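Local coordinates for protein 5'-nucleotidase SurE (Aquifex aeolicus, PDB 2WQK) that probably removes the phosphate from nucleoside 5'-monophosphates by hydrolysis, working with a single divalent metal cation in each subunit, at residues 52-57 and 78-83; 15-20 and 30-35. One frame throughout, in Å; residues are numbered along the deposited sequence. Where two conformers were deposited one is given.

Interaction 1 of 2, residues 52-57 and 78-83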
ATOM      1  N   LEU A  52       0.649 -14.416  -9.916  1.00 15.61           N
ATOM      2  CA  LEU A  52       1.880 -14.211  -9.185  1.00 16.04           C
ATOM      3  C   LEU A  52       3.072 -14.590 -10.056  1.00 15.56           C
ATOM      4  O   LEU A  52       3.117 -15.698 -10.581  1.00 15.64           O
ATOM      5  CB  LEU A  52       1.869 -15.084  -7.931  1.00 16.38           C
ATOM      6  CG  LEU A  52       0.836 -14.697  -6.863  1.00 19.48           C
ATOM      7  CD1 LEU A  52       0.648 -15.863  -5.875  1.00 21.47           C
ATOM      8  CD2 LEU A  52       1.236 -13.408  -6.193  1.00 20.94           C
ATOM      9  N   LYS A  53       4.006 -13.667 -10.209  1.00 15.65           N
ATOM     10  CA  LYS A  53       5.248 -13.988 -10.890  1.00 16.08           C
ATOM     11  C   LYS A  53       6.150 -14.729  -9.904  1.00 16.51           C
ATOM     12  O   LYS A  53       6.274 -14.340  -8.752  1.00 16.04           O
ATOM     13  CB  LYS A  53       5.947 -12.732 -11.358  1.00 17.59           C
ATOM     14  CG  LYS A  53       5.178 -11.908 -12.391  1.00 20.07           C
ATOM     15  CD  LYS A  53       6.102 -10.845 -13.013  1.00 24.63           C
ATOM     16  CE  LYS A  53       6.481  -9.751 -12.061  1.00 26.53           C
ATOM     17  NZ  LYS A  53       7.284  -8.723 -12.775  1.00 27.27           N
ATOM     18  N   MET A  54       6.808 -15.771 -10.392  1.00 17.90           N
ATOM     19  CA  MET A  54       7.804 -16.465  -9.549  1.00 17.86           C
ATOM     20  C   MET A  54       9.052 -16.620 -10.381  1.00 19.34           C
ATOM     21  O   MET A  54       8.965 -17.111 -11.517  1.00 21.13           O
ATOM     22  CB  MET A  54       7.263 -17.803  -9.000  1.00 19.37           C
ATOM     23  CG  MET A  54       8.265 -18.568  -8.059  1.00 18.20           C
ATOM     24  SD  MET A  54       7.507 -19.969  -7.220  1.00 21.55           S
ATOM     25  CE  MET A  54       6.668 -20.855  -8.509  1.00 20.31           C
ATOM     26  N   ARG A  55      10.169 -16.168  -9.808  1.00 18.09           N
ATOM     27  CA  ARG A  55      11.459 -16.058 -10.500  0.50 19.19           C
ATOM     28  C   ARG A  55      12.498 -16.925  -9.805  1.00 18.94           C
ATOM     29  O   ARG A  55      12.609 -16.897  -8.574  1.00 17.50           O
ATOM     30  CB  ARG A  55      11.955 -14.614 -10.413  0.50 20.30           C
ATOM     31  CG  ARG A  55      11.157 -13.630 -11.240  0.50 22.19           C
ATOM     32  CD  ARG A  55      11.532 -13.741 -12.704  0.50 24.66           C
ATOM     33  NE  ARG A  55      10.752 -12.842 -13.546  0.50 26.72           N
ATOM     34  CZ  ARG A  55       9.493 -13.053 -13.909  0.50 25.98           C
ATOM     35  NH1 ARG A  55       8.829 -14.133 -13.510  0.50 25.24           N
ATOM     36  NH2 ARG A  55       8.900 -12.163 -14.673  0.50 27.51           N
ATOM     37  N   LYS A  56      13.296 -17.641 -10.599  1.00 19.57           N
ATOM     38  CA  LYS A  56      14.381 -18.449 -10.064  1.00 19.91           C
ATOM     39  C   LYS A  56      15.608 -17.558  -9.840  1.00 20.99           C
ATOM     40  O   LYS A  56      16.108 -16.903 -10.801  1.00 23.73           O
ATOM     41  CB  LYS A  56      14.694 -19.599 -11.037  1.00 20.38           C
ATOM     42  CG  LYS A  56      15.770 -20.498 -10.527  1.00 21.40           C
ATOM     43  CD  LYS A  56      16.002 -21.651 -11.506  1.00 26.63           C
ATOM     44  CE  LYS A  56      17.111 -22.591 -11.022  1.00 29.61           C
ATOM     45  NZ  LYS A  56      17.440 -23.601 -12.054  1.00 32.70           N
ATOM     46  N   ILE A  57      16.088 -17.508  -8.608  1.00 21.20           N
ATOM     47  CA  ILE A  57      17.286 -16.755  -8.264  1.00 22.36           C
ATOM     48  C   ILE A  57      18.517 -17.671  -8.431  1.00 21.81           C
ATOM     49  O   ILE A  57      19.576 -17.248  -8.952  1.00 23.99           O
ATOM     50  CB  ILE A  57      17.231 -16.210  -6.850  1.00 22.97           C
ATOM     51  CG1 ILE A  57      16.056 -15.200  -6.695  1.00 25.56           C
ATOM     52  CG2 ILE A  57      18.573 -15.563  -6.439  1.00 26.02           C
ATOM     53  CD1 ILE A  57      15.829 -14.891  -5.310  1.00 29.24           C
ATOM     54  N   ARG A  78       3.097 -26.873  -4.549  1.00 15.01           N
ATOM     55  CA  ARG A  78       2.423 -27.352  -5.753  1.00 16.38           C
ATOM     56  C   ARG A  78       3.272 -27.242  -6.992  1.00 16.87           C
ATOM     57  O   ARG A  78       3.178 -28.110  -7.856  1.00 19.82           O
ATOM     58  CB  ARG A  78       1.080 -26.642  -5.963  1.00 16.91           C
ATOM     59  CG  ARG A  78       0.154 -26.924  -4.843  1.00 20.46           C
ATOM     60  CD  ARG A  78      -1.323 -26.583  -5.119  1.00 24.21           C
ATOM     61  NE  ARG A  78      -2.033 -26.832  -3.882  1.00 27.91           N
ATOM     62  CZ  ARG A  78      -2.586 -27.986  -3.536  1.00 31.67           C
ATOM     63  NH1 ARG A  78      -2.565 -29.034  -4.362  1.00 34.37           N
ATOM     64  NH2 ARG A  78      -3.186 -28.071  -2.349  1.00 32.66           N
ATOM     65  N   VAL A  79       4.048 -26.181  -7.125  1.00 16.47           N
ATOM     66  CA  VAL A  79       4.824 -25.951  -8.374  1.00 17.18           C
ATOM     67  C   VAL A  79       6.248 -26.471  -8.191  1.00 17.00           C
ATOM     68  O   VAL A  79       6.679 -27.396  -8.912  1.00 19.76           O
ATOM     69  CB  VAL A  79       4.831 -24.468  -8.816  1.00 17.52           C
ATOM     70  CG1 VAL A  79       5.615 -24.291 -10.119  1.00 18.18           C
ATOM     71  CG2 VAL A  79       3.371 -23.896  -8.929  1.00 18.38           C
ATOM     72  N   ILE A  80       6.984 -25.940  -7.219  1.00 15.52           N
ATOM     73  CA  ILE A  80       8.425 -26.231  -7.154  1.00 16.18           C
ATOM     74  C   ILE A  80       8.644 -27.698  -6.766  1.00 16.45           C
ATOM     75  O   ILE A  80       9.451 -28.400  -7.399  1.00 18.17           O
ATOM     76  CB  ILE A  80       9.144 -25.276  -6.193  1.00 15.99           C
ATOM     77  CG1 ILE A  80       8.948 -23.804  -6.639  1.00 15.83           C
ATOM     78  CG2 ILE A  80      10.623 -25.627  -6.112  1.00 16.39           C
ATOM     79  CD1 ILE A  80       9.358 -23.552  -8.072  1.00 16.87           C
ATOM     80  N   LEU A  81       7.938 -28.155  -5.739  1.00 16.01           N
ATOM     81  CA  LEU A  81       8.039 -29.540  -5.270  1.00 15.55           C
ATOM     82  C   LEU A  81       7.098 -30.526  -5.946  1.00 16.71           C
ATOM     83  O   LEU A  81       7.052 -31.704  -5.563  1.00 18.04           O
ATOM     84  CB  LEU A  81       7.877 -29.582  -3.742  1.00 15.59           C
ATOM     85  CG  LEU A  81       8.889 -28.767  -2.939  1.00 14.87           C
ATOM     86  CD1 LEU A  81       8.523 -28.819  -1.464  1.00 16.59           C
ATOM     87  CD2 LEU A  81      10.339 -29.244  -3.231  1.00 16.36           C
ATOM     88  N   GLU A  82       6.312 -30.037  -6.904  1.00 18.05           N
ATOM     89  CA  GLU A  82       5.442 -30.922  -7.685  1.00 19.71           C
ATOM     90  C   GLU A  82       4.524 -31.779  -6.810  1.00 19.77           C
ATOM     91  O   GLU A  82       4.304 -32.969  -7.073  1.00 20.95           O
ATOM     92  CB  GLU A  82       6.308 -31.809  -8.619  1.00 21.07           C
ATOM     93  CG  GLU A  82       7.175 -31.004  -9.565  1.00 22.38           C
ATOM     94  CD  GLU A  82       8.008 -31.860 -10.535  0.50 24.30           C
ATOM     95  OE1 GLU A  82       7.710 -33.046 -10.697  0.50 24.80           O
ATOM     96  OE2 GLU A  82       8.950 -31.328 -11.142  0.50 27.02           O
ATOM     97  N   GLU A  83       3.993 -31.176  -5.737  1.00 19.87           N
ATOM     98  CA  GLU A  83       3.037 -31.832  -4.840  1.00 20.20           C
ATOM     99  C   GLU A  83       3.618 -33.014  -4.046  1.00 20.18           C
ATOM    100  O   GLU A  83       2.889 -33.843  -3.476  1.00 22.00           O
ATOM    101  CB  GLU A  83       1.760 -32.230  -5.598  1.00 21.91           C
ATOM    102  CG  GLU A  83       0.855 -31.073  -5.909  1.00 24.25           C
ATOM    103  CD  GLU A  83      -0.430 -31.553  -6.558  0.50 26.05           C
ATOM    104  OE1 GLU A  83      -0.524 -31.531  -7.804  0.50 29.49           O
ATOM    105  OE2 GLU A  83      -1.307 -32.005  -5.810  0.50 28.47           O
TER

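Interaction 2 of 2, residues 15-20 and 30-35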
ATOM      1  N   PRO A  15      18.834 -11.242   6.012  1.00 15.91           N
ATOM      2  CA  PRO A  15      19.864 -12.048   6.681  1.00 15.76           C
ATOM      3  C   PRO A  15      19.289 -13.254   7.468  1.00 14.53           C
ATOM      4  O   PRO A  15      19.936 -14.272   7.647  1.00 15.96           O
ATOM      5  CB  PRO A  15      20.525 -11.059   7.639  1.00 16.45           C
ATOM      6  CG  PRO A  15      19.508  -9.975   7.814  1.00 18.37           C
ATOM      7  CD  PRO A  15      18.820  -9.846   6.498  1.00 16.82           C
ATOM      8  N   GLY A  16      18.045 -13.155   7.943  1.00 14.58           N
ATOM      9  CA  GLY A  16      17.462 -14.222   8.739  1.00 13.33           C
ATOM     10  C   GLY A  16      17.184 -15.474   7.915  1.00 12.77           C
ATOM     11  O   GLY A  16      17.424 -16.573   8.390  1.00 14.11           O
ATOM     12  N   ILE A  17      16.610 -15.313   6.730  1.00 12.76           N
ATOM     13  CA  ILE A  17      16.275 -16.475   5.895  1.00 12.26           C
ATOM     14  C   ILE A  17      17.572 -17.087   5.361  1.00 13.62           C
ATOM     15  O   ILE A  17      17.709 -18.298   5.280  1.00 14.21           O
ATOM     16  CB  ILE A  17      15.257 -16.177   4.764  1.00 11.81           C
ATOM     17  CG1 ILE A  17      14.681 -17.469   4.241  1.00 12.59           C
ATOM     18  CG2 ILE A  17      15.791 -15.248   3.688  1.00 12.60           C
ATOM     19  CD1 ILE A  17      13.652 -17.344   3.177  1.00 12.23           C
ATOM     20  N   ASN A  18      18.518 -16.222   5.025  1.00 13.29           N
ATOM     21  CA  ASN A  18      19.777 -16.745   4.456  1.00 14.04           C
ATOM     22  C   ASN A  18      20.608 -17.472   5.518  1.00 13.60           C
ATOM     23  O   ASN A  18      21.191 -18.532   5.232  1.00 14.66           O
ATOM     24  CB  ASN A  18      20.510 -15.654   3.748  1.00 14.64           C
ATOM     25  CG  ASN A  18      19.887 -15.353   2.414  1.00 16.47           C
ATOM     26  OD1 ASN A  18      20.078 -16.119   1.445  1.00 18.47           O
ATOM     27  ND2 ASN A  18      19.054 -14.278   2.355  1.00 16.02           N
ATOM     28  N   ALA A  19      20.643 -16.933   6.740  1.00 14.14           N
ATOM     29  CA  ALA A  19      21.345 -17.626   7.834  1.00 14.35           C
ATOM     30  C   ALA A  19      20.753 -19.009   8.067  1.00 13.94           C
ATOM     31  O   ALA A  19      21.473 -20.000   8.273  1.00 15.18           O
ATOM     32  CB  ALA A  19      21.342 -16.819   9.150  1.00 16.26           C
ATOM     33  N   LEU A  20      19.424 -19.078   8.083  1.00 13.16           N
ATOM     34  CA  LEU A  20      18.769 -20.341   8.354  1.00 13.01           C
ATOM     35  C   LEU A  20      19.030 -21.319   7.198  1.00 14.05           C
ATOM     36  O   LEU A  20      19.297 -22.500   7.434  1.00 15.01           O
ATOM     37  CB  LEU A  20      17.273 -20.114   8.597  1.00 12.80           C
ATOM     38  CG  LEU A  20      16.450 -21.315   9.024  1.00 13.20           C
ATOM     39  CD1 LEU A  20      17.044 -22.055  10.233  1.00 15.05           C
ATOM     40  CD2 LEU A  20      14.993 -20.854   9.257  1.00 13.79           C
ATOM     41  N   VAL A  30      17.497 -27.668   1.115  1.00 12.98           N
ATOM     42  CA  VAL A  30      16.692 -26.488   1.464  1.00 12.82           C
ATOM     43  C   VAL A  30      16.178 -25.913   0.169  1.00 13.72           C
ATOM     44  O   VAL A  30      16.962 -25.488  -0.676  1.00 16.29           O
ATOM     45  CB  VAL A  30      17.510 -25.390   2.211  1.00 13.85           C
ATOM     46  CG1 VAL A  30      16.564 -24.296   2.656  1.00 15.53           C
ATOM     47  CG2 VAL A  30      18.320 -26.007   3.392  1.00 14.54           C
ATOM     48  N   VAL A  31      14.848 -25.820   0.055  1.00 12.40           N
ATOM     49  CA  VAL A  31      14.229 -25.198  -1.101  1.00 12.03           C
ATOM     50  C   VAL A  31      13.589 -23.921  -0.585  1.00 12.16           C
ATOM     51  O   VAL A  31      12.679 -23.973   0.250  1.00 12.85           O
ATOM     52  CB  VAL A  31      13.180 -26.118  -1.771  1.00 12.66           C
ATOM     53  CG1 VAL A  31      12.473 -25.401  -2.941  1.00 14.54           C
ATOM     54  CG2 VAL A  31      13.871 -27.442  -2.254  1.00 14.61           C
ATOM     55  N   VAL A  32      14.095 -22.800  -1.069  1.00 12.71           N
ATOM     56  CA  VAL A  32      13.599 -21.481  -0.615  1.00 12.82           C
ATOM     57  C   VAL A  32      12.601 -20.953  -1.623  1.00 13.10           C
ATOM     58  O   VAL A  32      12.871 -20.902  -2.828  1.00 14.01           O
ATOM     59  CB  VAL A  32      14.715 -20.441  -0.504  1.00 13.25           C
ATOM     60  CG1 VAL A  32      14.215 -18.979  -0.306  1.00 16.19           C
ATOM     61  CG2 VAL A  32      15.657 -20.834   0.615  1.00 16.37           C
ATOM     62  N   VAL A  33      11.463 -20.493  -1.099  1.00 12.76           N
ATOM     63  CA  VAL A  33      10.513 -19.721  -1.915  1.00 12.66           C
ATOM     64  C   VAL A  33      10.107 -18.573  -0.979  1.00 11.72           C
ATOM     65  O   VAL A  33       9.514 -18.824   0.083  1.00 12.95           O
ATOM     66  CB  VAL A  33       9.272 -20.556  -2.341  1.00 12.33           C
ATOM     67  CG1 VAL A  33       8.352 -19.738  -3.240  1.00 13.09           C
ATOM     68  CG2 VAL A  33       9.734 -21.844  -3.056  1.00 14.32           C
ATOM     69  N   ALA A  34      10.464 -17.354  -1.357  1.00 12.40           N
ATOM     70  CA  ALA A  34      10.250 -16.229  -0.420  1.00 12.86           C
ATOM     71  C   ALA A  34       9.823 -14.953  -1.177  1.00 13.10           C
ATOM     72  O   ALA A  34      10.076 -14.796  -2.385  1.00 12.71           O
ATOM     73  CB  ALA A  34      11.522 -15.974   0.381  1.00 14.35           C
ATOM     74  N   PRO A  35       9.159 -14.037  -0.461  1.00 13.96           N
ATOM     75  CA  PRO A  35       8.764 -12.799  -1.114  1.00 14.38           C
ATOM     76  C   PRO A  35       9.951 -11.973  -1.635  1.00 14.53           C
ATOM     77  O   PRO A  35      11.080 -12.113  -1.157  1.00 15.17           O
ATOM     78  CB  PRO A  35       8.025 -12.020   0.004  1.00 14.67           C
ATOM     79  CG  PRO A  35       7.638 -13.066   1.044  1.00 15.66           C
ATOM     80  CD  PRO A  35       8.775 -14.101   0.960  1.00 14.07           C
TER

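Interaction 1 of 2, residues 52-57 and 78-83
With CG anti to the backbone N (chi1 -178°) and chi2 extended as well, Met-54 runs straight out from strand 52-58 and then bends at chi3 (49°), which delivers its methyl group to Val-79 and Ile-80 on the last turn of helix 69-80. The contact packs this helix onto the mixed beta-sheet of the alpha/beta SurE fold, at strand 52-58, the outermost strand at its end of the sheet within this chain; in the assembly Leu-52 and Lys-53 extend the sheet by antiparallel pairing with a strand of the second subunit. The helix lies across the sheet face to which Met-54 points. No hydrogen bond joins the two segments; the contact is apolar and rests on one long side chain spanning a backbone separation of 10.0 Å between the CA atoms of Met-54 and Val-79. The side chains of Met-54 and Val-79 lie alongside one another, pointing opposite ways, with CE of Met-54 3.9 Å from CG1 of Val-79. Ile-80 meets the thioether more broadly, since its CD1 and CG1 each lie 4.1 Å from SD of Met-54. Leu-75 of the same helix and Val-33 of strand 29-35 also pack on Met-54, while Tyr-201 of the second subunit touches both Met-54 and Val-79. The closest approach across the contact is from Met-54 CE to Ile-80 CD1, at 3.8 Å.

Interaction 2 of 2, residues 15-20 and 30-35
Apolar packing carries this contact, and it converges on a single methyl group: CD1 of Ile-17, on helix 15-24, meets CB of Ala-34 at 3.8 Å and CG1 of Val-32 at 3.9 Å, both on strand 29-35. Ile-17 reaches that point because CG1 stands anti to its backbone N and chi2 continues the extension (178°), so the ethyl branch projects from the helix towards the strand. Val-32 answers with its own CG1, and the two side chains approach tip to tip. Ala-34, two residues further along, offers just a methyl group from the same face of the strand. All three residues are buried, and the helix and strand backbones stay well apart, with the CA atoms of Ile-17 and Val-32 8.6 Å from each other. The two elements belong to the beta-alpha-beta unit formed by strand 3-7, helix 15-24 and strand 29-35, in which the helix crosses over one face of the sheet and its two strands run parallel and adjacent. Leu-6 of the first strand packs against Ile-17 and Leu-20, extending the apolar layer beneath the helix across both strands.

No hydrogen bond passes between helix and strand. The helix has its own backbone bonds, from Ala-19 N to Pro-15 O at 2.9 Å and from Leu-20 N to Gly-16 O at 3.2 Å. ND2 of Asn-18 is bonded to the carbonyl oxygens of Tyr-12 and Ser-14, tying the first turn to the loop that precedes it. The strand is bonded to its neighbours in the sheet: the backbones of Val-31 and Val-33 pair with strand 3-7, that of Val-32 bonds to Asp-60 and Tyr-62, placing 29-35 between 3-7 and 61-64, and the carbonyl oxygen of Ala-34 bonds to OG1 of Thr-63.

Interactions 1 and 2 lie on the two faces of the same sheet, their centres about 14 Å apart, and strand 29-35 links them. Val-32 and Ala-34 face helix 15-24, whereas Val-31 and Val-33 serve the other face: Ile-80 CG2 lies 3.7 Å from Val-31 CG1, and Met-54 SD lies 4.1 Å from Val-33 CG1. The metal site, where a sodium ion is bound in this crystal and a divalent cation is expected, is much nearer to interaction 2. The side chain of Ile-17 is about 7 Å from that of Asp-10, which binds the sodium ion together with Ser-40 and Asn-94, and about 10 Å from the ion itself. Interaction 1 lies away from this site, beside the second subunit.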